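Local coordinates for protein fatty acid synthase 1, isoform A (Drosophila melanogaster, PDB 6FN6) that probably builds long-chain saturated fatty acids from acetyl-CoA and malonyl-CoA with NADPH, this chain being its modifying region of dehydratase, enoylreductase and ketoreductase, at residues V307-G312 and A338-N343; I380-R385 and L404-T409. One frame throughout, in Å; residues are numbered along the deposited sequence.

Contact 1 of 2, residues V307-G312 and A338-N343; sequences VELANG and AVVTSN
Glu308 is bonded at both N and O by the neighbouring parallel strand, on the edge facing it: its N donates to Ala338 O (2.9 Å) and its O accepts from Val340 N (3.0 Å). Ala310 N then reaches Val340 O at 3.1 Å. Past the paired residues an asparagine side chain takes over. With CG turned beside the backbone N (chi1 -72°), Asn311 lays its amide across to Ser342, and OD1 receives Ser342 N at 2.7 Å in the carbonyl plane. A weak bond from Gly312 N to Asn343 OD1 (3.4 Å) follows.

The apolar contacts fall on two faces. On one, Val307 CB meets Val340 CG2 (3.9 Å), and Leu309 runs alongside Val340, Leu309 CD2 against Val340 CB. On the other, Ala310 CB rests on Val339 CG1 (3.8 Å). The extended Glu308 chain points to this second face, where Arg313 salt-bridges OE2.

Strands 303-309 and 334-341 are joined through helix 320-329 as a beta-alpha-beta unit. Strand 374-380 bonds to the far side of Val307 and Leu309, strand 359-362 flanks Val339, and helix 346-353 packs on the side chains of Val339 and Thr341.

Contact 2 of 2, residues I380-R385 and L404-T409; sequences IDVLSR and LILEET
Glu408 folds its side chain over the turn that follows strand 374-380 and places its carboxylate against the backbone of Val382 and Leu383. CG stands beside the backbone N (chi1 -58°) and the chain then bends at chi2 (-73°), bringing the acid across to the loop. OE2 takes a nearly straight bond from Leu383 N (3.0 Å), arriving from above the carboxylate plane, and a weak one from Val382 N (2.9 Å). OE1 accepts from Ser384 OG at 3.2 Å, nearly in line with its C-O bond.

Leu383 crosses the acid at about a right angle, its CB 3.6 Å from Glu408 OE1, while its branched end also packs on helices 389-395 and 410-423. Val382 CG2 meets Leu406 CD2 at 3.8 Å, again crosswise. Ile380 instead lies alongside Glu407, which is extended rather than folded; its OE1, beside Ile380 CD1, is salt-bridged to Arg283. One backbone bond, Asp381 N to Glu407 O (2.8 Å), ends the parallel pairing; beyond it Asp381 adopts positive phi and residues 382-384 take helical backbone angles without the regular bonds.

A buried acid is thus held by two amides and a hydroxyl at the start of that loop, a setting that would favour its negative charge. Asp381 OD1, 4.4 Å from Glu408 OE1, would oppose this, and its long, weak ion pair with Arg438 may only partly offset the repulsion.

Contacts 1 and 2 belong to one mixed sheet whose strand order, with one antiparallel strand, fits a class I methyltransferase fold, consistent with the pseudo-methyltransferase domain of animal fatty acid synthases. Strand 374-380 joins them, pairing with 303-309 on one side and 402-409 on the other; their centres lie about 13 Å apart and their nearest atoms about 5 Å apart, so the contacts do not touch. Contact 1 is mostly buried strand-to-strand pairing that ends in a partly exposed Asn311 and an exposed Asn343, still bonded across. Contact 2 is partly buried and keeps one parallel bridge, relying instead on a carboxylate to fasten a loop. Neutral amide groups extend the first beyond its strands, whereas a carboxylate accepting from neutral donors sets the second apart.

Contact 1 of 2, residues V307-G312 and A338-N343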
loop_
_atom_site.group_PDB
_atom_site.type_symbol
_atom_site.label_atom_id
_atom_site.label_comp_id
_atom_site.label_asym_id
_atom_site.label_seq_id
_atom_site.Cartn_x
_atom_site.Cartn_y
_atom_site.Cartn_z
ATOM N N VAL A 307 6.141 9.795 -72.910
ATOM C CA VAL A 307 7.500 9.265 -72.885
ATOM C C VAL A 307 8.507 10.395 -72.689
ATOM O O VAL A 307 8.197 11.560 -72.934
ATOM C CB VAL A 307 7.817 8.476 -74.173
ATOM C CG1 VAL A 307 6.867 7.299 -74.328
ATOM C CG2 VAL A 307 7.747 9.384 -75.394
ATOM N N GLU A 308 9.711 10.040 -72.249
ATOM C CA GLU A 308 10.794 11.007 -72.109
ATOM C C GLU A 308 12.049 10.528 -72.828
ATOM O O GLU A 308 12.609 9.483 -72.496
ATOM C CB GLU A 308 11.109 11.269 -70.634
ATOM C CG GLU A 308 12.472 11.918 -70.400
ATOM C CD GLU A 308 12.671 12.381 -68.970
ATOM O OE1 GLU A 308 12.049 11.798 -68.057
ATOM O OE2 GLU A 308 13.454 13.332 -68.754
ATOM N N LEU A 309 12.480 11.302 -73.817
ATOM C CA LEU A 309 13.704 11.012 -74.552
ATOM C C LEU A 309 14.918 11.371 -73.695
ATOM O O LEU A 309 15.045 12.503 -73.229
ATOM C CB LEU A 309 13.720 11.778 -75.874
ATOM C CG LEU A 309 12.497 11.526 -76.763
ATOM C CD1 LEU A 309 12.512 12.439 -77.977
ATOM C CD2 LEU A 309 12.419 10.065 -77.194
ATOM N N ALA A 310 15.804 10.399 -73.491
ATOM C CA ALA A 310 16.926 10.552 -72.566
ATOM C C ALA A 310 18.276 10.214 -73.202
ATOM O O ALA A 310 19.092 9.524 -72.594
ATOM C CB ALA A 310 16.702 9.681 -71.335
ATOM N N ASN A 311 18.513 10.699 -74.416
ATOM C CA ASN A 311 19.781 10.441 -75.094
ATOM C C ASN A 311 20.839 11.475 -74.720
ATOM O O ASN A 311 20.659 12.670 -74.950
ATOM C CB ASN A 311 19.587 10.443 -76.612
ATOM C CG ASN A 311 18.851 9.218 -77.109
ATOM O OD1 ASN A 311 18.808 8.189 -76.434
ATOM N ND2 ASN A 311 18.270 9.320 -78.299
ATOM N N GLY A 312 21.944 11.009 -74.143
ATOM C CA GLY A 312 23.029 11.893 -73.751
ATOM C C GLY A 312 22.739 12.668 -72.483
ATOM O O GLY A 312 23.150 13.819 -72.339
ATOM N N ALA A 338 7.080 6.381 -69.829
ATOM C CA ALA A 338 8.247 5.551 -70.086
ATOM C C ALA A 338 9.458 6.424 -70.386
ATOM O O ALA A 338 9.317 7.577 -70.790
ATOM C CB ALA A 338 7.981 4.598 -71.240
ATOM N N VAL A 339 10.648 5.871 -70.175
ATOM C CA VAL A 339 11.877 6.560 -70.534
ATOM C C VAL A 339 12.508 5.826 -71.707
ATOM O O VAL A 339 12.831 4.642 -71.615
ATOM C CB VAL A 339 12.848 6.650 -69.344
ATOM C CG1 VAL A 339 14.107 7.419 -69.734
ATOM C CG2 VAL A 339 12.170 7.305 -68.151
ATOM N N VAL A 340 12.682 6.545 -72.809
ATOM C CA VAL A 340 13.238 5.971 -74.024
ATOM C C VAL A 340 14.731 6.255 -74.077
ATOM O O VAL A 340 15.166 7.383 -73.845
ATOM C CB VAL A 340 12.534 6.515 -75.277
ATOM C CG1 VAL A 340 12.969 5.734 -76.506
ATOM C CG2 VAL A 340 11.022 6.456 -75.110
ATOM N N THR A 341 15.513 5.225 -74.383
ATOM C CA THR A 341 16.963 5.357 -74.436
ATOM C C THR A 341 17.505 4.751 -75.724
ATOM O O THR A 341 17.128 3.645 -76.112
ATOM C CB THR A 341 17.640 4.679 -73.227
ATOM O OG1 THR A 341 19.061 4.841 -73.322
ATOM C CG2 THR A 341 17.301 3.189 -73.170
ATOM N N SER A 342 18.387 5.494 -76.383
ATOM C CA SER A 342 19.015 5.033 -77.610
ATOM C C SER A 342 20.415 4.495 -77.335
ATOM O O SER A 342 21.028 3.872 -78.201
ATOM C CB SER A 342 19.082 6.170 -78.632
ATOM O OG SER A 342 19.624 5.724 -79.861
ATOM N N ASN A 343 20.919 4.739 -76.128
ATOM C CA ASN A 343 22.290 4.374 -75.799
ATOM C C ASN A 343 22.341 3.023 -75.086
ATOM O O ASN A 343 23.353 2.675 -74.475
ATOM C CB ASN A 343 22.935 5.456 -74.930
ATOM C CG ASN A 343 22.920 6.822 -75.594
ATOM O OD1 ASN A 343 22.544 7.820 -74.977
ATOM N ND2 ASN A 343 23.322 6.873 -76.860
#

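Contact 2 of 2, residues I380-R385 and L404-T409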
loop_
_atom_site.group_PDB
_atom_site.type_symbol
_atom_site.label_atom_id
_atom_site.label_comp_id
_atom_site.label_asym_id
_atom_site.label_seq_id
_atom_site.Cartn_x
_atom_site.Cartn_y
_atom_site.Cartn_z
ATOM N N ILE A 380 14.686 17.316 -74.701
ATOM C CA ILE A 380 15.518 18.493 -74.495
ATOM C C ILE A 380 16.424 18.675 -75.704
ATOM O O ILE A 380 17.083 17.734 -76.143
ATOM C CB ILE A 380 16.344 18.386 -73.192
ATOM C CG1 ILE A 380 15.416 18.129 -71.998
ATOM C CG2 ILE A 380 17.184 19.652 -72.987
ATOM C CD1 ILE A 380 16.114 18.071 -70.654
ATOM N N ASP A 381 16.440 19.890 -76.241
ATOM C CA ASP A 381 17.302 20.228 -77.365
ATOM C C ASP A 381 16.969 19.389 -78.597
ATOM O O ASP A 381 17.862 18.934 -79.310
ATOM C CB ASP A 381 18.772 20.042 -76.978
ATOM C CG ASP A 381 19.169 20.893 -75.788
ATOM O OD1 ASP A 381 18.543 21.954 -75.581
ATOM O OD2 ASP A 381 20.108 20.504 -75.059
ATOM N N VAL A 382 15.678 19.201 -78.848
ATOM C CA VAL A 382 15.224 18.425 -79.995
ATOM C C VAL A 382 15.324 19.278 -81.256
ATOM O O VAL A 382 15.662 18.778 -82.328
ATOM C CB VAL A 382 13.788 17.911 -79.780
ATOM C CG1 VAL A 382 13.285 17.162 -81.013
ATOM C CG2 VAL A 382 13.725 17.019 -78.552
ATOM N N LEU A 383 15.022 20.564 -81.122
ATOM C CA LEU A 383 15.096 21.490 -82.245
ATOM C C LEU A 383 16.528 21.986 -82.443
ATOM O O LEU A 383 16.842 22.621 -83.448
ATOM C CB LEU A 383 14.153 22.673 -82.024
ATOM C CG LEU A 383 12.697 22.310 -81.719
ATOM C CD1 LEU A 383 11.885 23.562 -81.433
ATOM C CD2 LEU A 383 12.072 21.516 -82.867
ATOM N N SER A 384 17.387 21.698 -81.469
ATOM C CA SER A 384 18.796 22.078 -81.534
ATOM C C SER A 384 19.591 21.104 -82.396
ATOM O O SER A 384 20.533 21.498 -83.084
ATOM C CB SER A 384 19.393 22.139 -80.130
ATOM O OG SER A 384 18.697 23.071 -79.323
ATOM N N ARG A 385 19.211 19.830 -82.339
ATOM C CA ARG A 385 19.891 18.774 -83.082
ATOM C C ARG A 385 20.089 19.157 -84.550
ATOM O O ARG A 385 19.275 19.889 -85.116
ATOM C CB ARG A 385 19.091 17.473 -82.999
ATOM C CG ARG A 385 19.019 16.851 -81.612
ATOM C CD ARG A 385 20.070 15.769 -81.416
ATOM N NE ARG A 385 21.418 16.317 -81.292
ATOM C CZ ARG A 385 22.520 15.581 -81.191
ATOM N NH1 ARG A 385 22.443 14.256 -81.202
ATOM N NH2 ARG A 385 23.703 16.170 -81.080
ATOM N N LEU A 404 3.856 18.090 -77.876
ATOM C CA LEU A 404 5.297 17.946 -77.713
ATOM C C LEU A 404 5.783 18.906 -76.635
ATOM O O LEU A 404 5.606 20.119 -76.749
ATOM C CB LEU A 404 6.036 18.226 -79.022
ATOM C CG LEU A 404 5.781 17.312 -80.221
ATOM C CD1 LEU A 404 6.570 17.816 -81.416
ATOM C CD2 LEU A 404 6.146 15.871 -79.909
ATOM N N ILE A 405 6.386 18.363 -75.585
ATOM C CA ILE A 405 6.982 19.187 -74.544
ATOM C C ILE A 405 8.476 19.264 -74.825
ATOM O O ILE A 405 9.210 18.306 -74.591
ATOM C CB ILE A 405 6.706 18.632 -73.133
ATOM C CG1 ILE A 405 5.216 18.317 -72.958
ATOM C CG2 ILE A 405 7.157 19.636 -72.083
ATOM C CD1 ILE A 405 4.882 17.633 -71.649
ATOM N N LEU A 406 8.920 20.404 -75.341
ATOM C CA LEU A 406 10.309 20.557 -75.754
ATOM C C LEU A 406 11.012 21.653 -74.959
ATOM O O LEU A 406 10.651 22.826 -75.045
ATOM C CB LEU A 406 10.383 20.870 -77.251
ATOM C CG LEU A 406 9.628 19.907 -78.172
ATOM C CD1 LEU A 406 9.648 20.409 -79.604
ATOM C CD2 LEU A 406 10.209 18.503 -78.092
ATOM N N GLU A 407 12.013 21.260 -74.177
ATOM C CA GLU A 407 12.864 22.222 -73.492
ATOM C C GLU A 407 14.004 22.584 -74.430
ATOM O O GLU A 407 14.738 21.712 -74.895
ATOM C CB GLU A 407 13.391 21.660 -72.168
ATOM C CG GLU A 407 14.479 22.508 -71.514
ATOM C CD GLU A 407 14.836 22.044 -70.107
ATOM O OE1 GLU A 407 14.011 21.352 -69.472
ATOM O OE2 GLU A 407 15.947 22.372 -69.636
ATOM N N GLU A 408 14.147 23.873 -74.710
ATOM C CA GLU A 408 15.135 24.339 -75.672
ATOM C C GLU A 408 15.945 25.496 -75.109
ATOM O O GLU A 408 15.553 26.116 -74.121
ATOM C CB GLU A 408 14.446 24.782 -76.970
ATOM C CG GLU A 408 13.619 23.702 -77.648
ATOM C CD GLU A 408 14.468 22.636 -78.303
ATOM O OE1 GLU A 408 15.609 22.946 -78.706
ATOM O OE2 GLU A 408 13.995 21.487 -78.415
ATOM N N THR A 409 17.087 25.769 -75.731
ATOM C CA THR A 409 17.842 26.974 -75.417
ATOM C C THR A 409 17.216 28.130 -76.186
ATOM O O THR A 409 16.896 28.000 -77.367
ATOM C CB THR A 409 19.331 26.837 -75.783
ATOM O OG1 THR A 409 19.470 26.693 -77.201
ATOM C CG2 THR A 409 19.941 25.628 -75.092
#